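Local coordinates for uncharacterized protein (Eubacterium rectale, PDB 5COZ) that is of unknown function but probably carries a YycH-like regulatory domain and is likely exported as a membrane-anchored lipoprotein, at residues Y57-G62 with L303-F308. Residues are numbered along the deposited sequence; the frame is centred on the assembly and turned at random. Where two conformers were deposited one is given.
Sequences YYVKSG and LEYMLF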
loop_
_atom_site.group_PDB
_atom_site.type_symbol
_atom_site.label_atom_id
_atom_site.label_comp_id
_atom_site.label_asym_id
_atom_site.label_seq_id
_atom_site.Cartn_x
_atom_site.Cartn_y
_atom_site.Cartn_z
ATOM N N TYR A 57 -11.811 4.979 18.719
ATOM C CA TYR A 57 -12.238 3.630 18.345
ATOM C C TYR A 57 -13.655 3.623 17.753
ATOM O O TYR A 57 -14.141 2.559 17.361
ATOM C CB TYR A 57 -12.179 2.697 19.549
ATOM C CG TYR A 57 -10.786 2.369 20.043
ATOM C CD1 TYR A 57 -9.945 1.529 19.317
ATOM C CD2 TYR A 57 -10.333 2.843 21.269
ATOM C CE1 TYR A 57 -8.694 1.143 19.817
ATOM C CE2 TYR A 57 -9.090 2.474 21.777
ATOM C CZ TYR A 57 -8.273 1.618 21.050
ATOM O OH TYR A 57 -7.069 1.198 21.574
ATOM N N TYR A 58 -14.343 4.783 17.693
ATOM C CA TYR A 58 -15.675 4.829 17.094
ATOM C C TYR A 58 -15.515 5.112 15.619
ATOM O O TYR A 58 -15.017 6.191 15.240
ATOM C CB TYR A 58 -16.515 5.914 17.763
ATOM C CG TYR A 58 -17.046 5.444 19.091
ATOM C CD1 TYR A 58 -16.256 5.491 20.237
ATOM C CD2 TYR A 58 -18.321 4.899 19.198
ATOM C CE1 TYR A 58 -16.742 5.051 21.469
ATOM C CE2 TYR A 58 -18.817 4.453 20.424
ATOM C CZ TYR A 58 -18.022 4.528 21.553
ATOM O OH TYR A 58 -18.503 4.049 22.747
ATOM N N VAL A 59 -15.853 4.122 14.783
ATOM C CA VAL A 59 -15.568 4.177 13.350
ATOM C C VAL A 59 -16.819 3.952 12.549
ATOM O O VAL A 59 -17.628 3.051 12.858
ATOM C CB VAL A 59 -14.493 3.110 12.991
ATOM C CG1 VAL A 59 -14.174 3.078 11.493
ATOM C CG2 VAL A 59 -13.214 3.343 13.785
ATOM N N LYS A 60 -16.989 4.773 11.515
ATOM C CA LYS A 60 -18.102 4.660 10.592
ATOM C C LYS A 60 -17.897 3.566 9.571
ATOM O O LYS A 60 -16.782 3.342 9.119
ATOM C CB LYS A 60 -18.241 5.949 9.751
ATOM C CG LYS A 60 -18.581 7.183 10.551
ATOM C CD LYS A 60 -18.431 8.389 9.595
ATOM C CE LYS A 60 -18.934 9.668 10.192
ATOM N NZ LYS A 60 -20.431 9.674 10.237
ATOM N N SER A 61 -18.989 2.901 9.200
ATOM C CA SER A 61 -19.086 2.102 7.997
ATOM C C SER A 61 -19.900 2.910 7.031
ATOM O O SER A 61 -20.669 3.789 7.438
ATOM C CB SER A 61 -19.762 0.767 8.262
ATOM O OG SER A 61 -18.901 -0.017 9.061
ATOM N N GLY A 62 -19.765 2.615 5.753
ATOM C CA GLY A 62 -20.547 3.387 4.800
ATOM C C GLY A 62 -20.586 2.776 3.424
ATOM O O GLY A 62 -20.323 1.581 3.234
ATOM N N LEU A 303 -5.118 -0.960 11.258
ATOM C CA LEU A 303 -6.533 -0.613 11.138
ATOM C C LEU A 303 -6.747 -0.059 9.739
ATOM O O LEU A 303 -6.092 0.927 9.377
ATOM C CB LEU A 303 -6.931 0.417 12.214
ATOM C CG LEU A 303 -8.319 1.005 12.089
ATOM C CD1 LEU A 303 -9.403 -0.107 12.214
ATOM C CD2 LEU A 303 -8.504 2.098 13.182
ATOM N N GLU A 304 -7.620 -0.694 8.958
ATOM C CA GLU A 304 -7.807 -0.279 7.572
ATOM C C GLU A 304 -9.269 -0.297 7.206
ATOM O O GLU A 304 -10.080 -0.896 7.901
ATOM C CB GLU A 304 -7.015 -1.196 6.606
ATOM C CG GLU A 304 -5.544 -1.292 7.011
ATOM C CD GLU A 304 -4.648 -2.114 6.111
ATOM O OE1 GLU A 304 -5.171 -2.723 5.151
ATOM O OE2 GLU A 304 -3.439 -2.240 6.426
ATOM N N TYR A 305 -9.612 0.344 6.078
ATOM C CA TYR A 305 -10.966 0.288 5.554
ATOM C C TYR A 305 -10.994 -0.661 4.374
ATOM O O TYR A 305 -10.369 -0.396 3.337
ATOM C CB TYR A 305 -11.414 1.686 5.085
ATOM C CG TYR A 305 -12.205 2.491 6.088
ATOM C CD1 TYR A 305 -13.316 1.948 6.732
ATOM C CD2 TYR A 305 -11.912 3.828 6.321
ATOM C CE1 TYR A 305 -14.117 2.721 7.580
ATOM C CE2 TYR A 305 -12.712 4.615 7.158
ATOM C CZ TYR A 305 -13.817 4.058 7.779
ATOM O OH TYR A 305 -14.611 4.844 8.582
HETATM N N MSE A 306 -11.756 -1.744 4.508
HETATM C CA MSE A 306 -11.880 -2.697 3.410
HETATM C C MSE A 306 -13.121 -2.361 2.593
HETATM O O MSE A 306 -14.151 -1.975 3.154
HETATM C CB MSE A 306 -11.955 -4.130 3.931
HETATM C CG MSE A 306 -12.002 -5.140 2.795
HETATM SE SE MSE A 306 -11.591 -6.928 3.403
HETATM C CE MSE A 306 -9.689 -6.771 3.444
ATOM N N LEU A 307 -12.983 -2.493 1.269
ATOM C CA LEU A 307 -14.104 -2.304 0.371
ATOM C C LEU A 307 -14.680 -3.619 -0.075
ATOM O O LEU A 307 -13.939 -4.554 -0.420
ATOM C CB LEU A 307 -13.700 -1.523 -0.843
ATOM C CG LEU A 307 -13.237 -0.110 -0.600
ATOM C CD1 LEU A 307 -13.325 0.578 -1.808
ATOM C CD2 LEU A 307 -14.171 0.659 0.293
ATOM N N PHE A 308 -16.027 -3.686 -0.070
ATOM C CA PHE A 308 -16.735 -4.889 -0.490
ATOM C C PHE A 308 -17.661 -4.504 -1.614
ATOM O O PHE A 308 -18.539 -3.640 -1.423
ATOM C CB PHE A 308 -17.514 -5.495 0.696
ATOM C CG PHE A 308 -16.653 -5.888 1.870
ATOM C CD1 PHE A 308 -16.051 -7.144 1.922
ATOM C CD2 PHE A 308 -16.381 -4.981 2.891
ATOM C CE1 PHE A 308 -15.260 -7.510 3.007
ATOM C CE2 PHE A 308 -15.591 -5.344 3.970
ATOM C CZ PHE A 308 -15.047 -6.612 4.030
HETATM O O HOH W 1 -14.889 6.639 10.791
#
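V59 and K60 meet Y305 across two strands that run roughly the same way without pairing directly, each pairing antiparallel with strand 314-330, and the CA atoms of K60 and Y305 stand 9.8 Å apart. The Y305 side chain crosses most of that gap and its hydroxyl closes the rest. Its chi1, -95°, is well off a staggered value and swings the phenol toward 57-62, where OH donates to K60 O at 2.7 Å. The bond arrives at a C=O...O angle of 135°, with the donor tilted 22° from the carbonyl plane; the acceptor lies at the ring edge, near the plane of the phenol. A water completes the grip: it accepts from K60 N at 2.9 Å and donates to Y305 OH. V59 sets CG1 obliquely against the phenol, 3.9 Å from Y305 CZ. I223 touches both side chains, while K60 sends its amine off to T267. A phenylalanine at Y305 would probably keep much of the packing on V59 but leave K60 O without its donor and the water without its acceptor. One hydroxyl, donating and accepting at once, thus ties K60 O directly, and K60 N through water, to strand 295-311 within this mixed sheet.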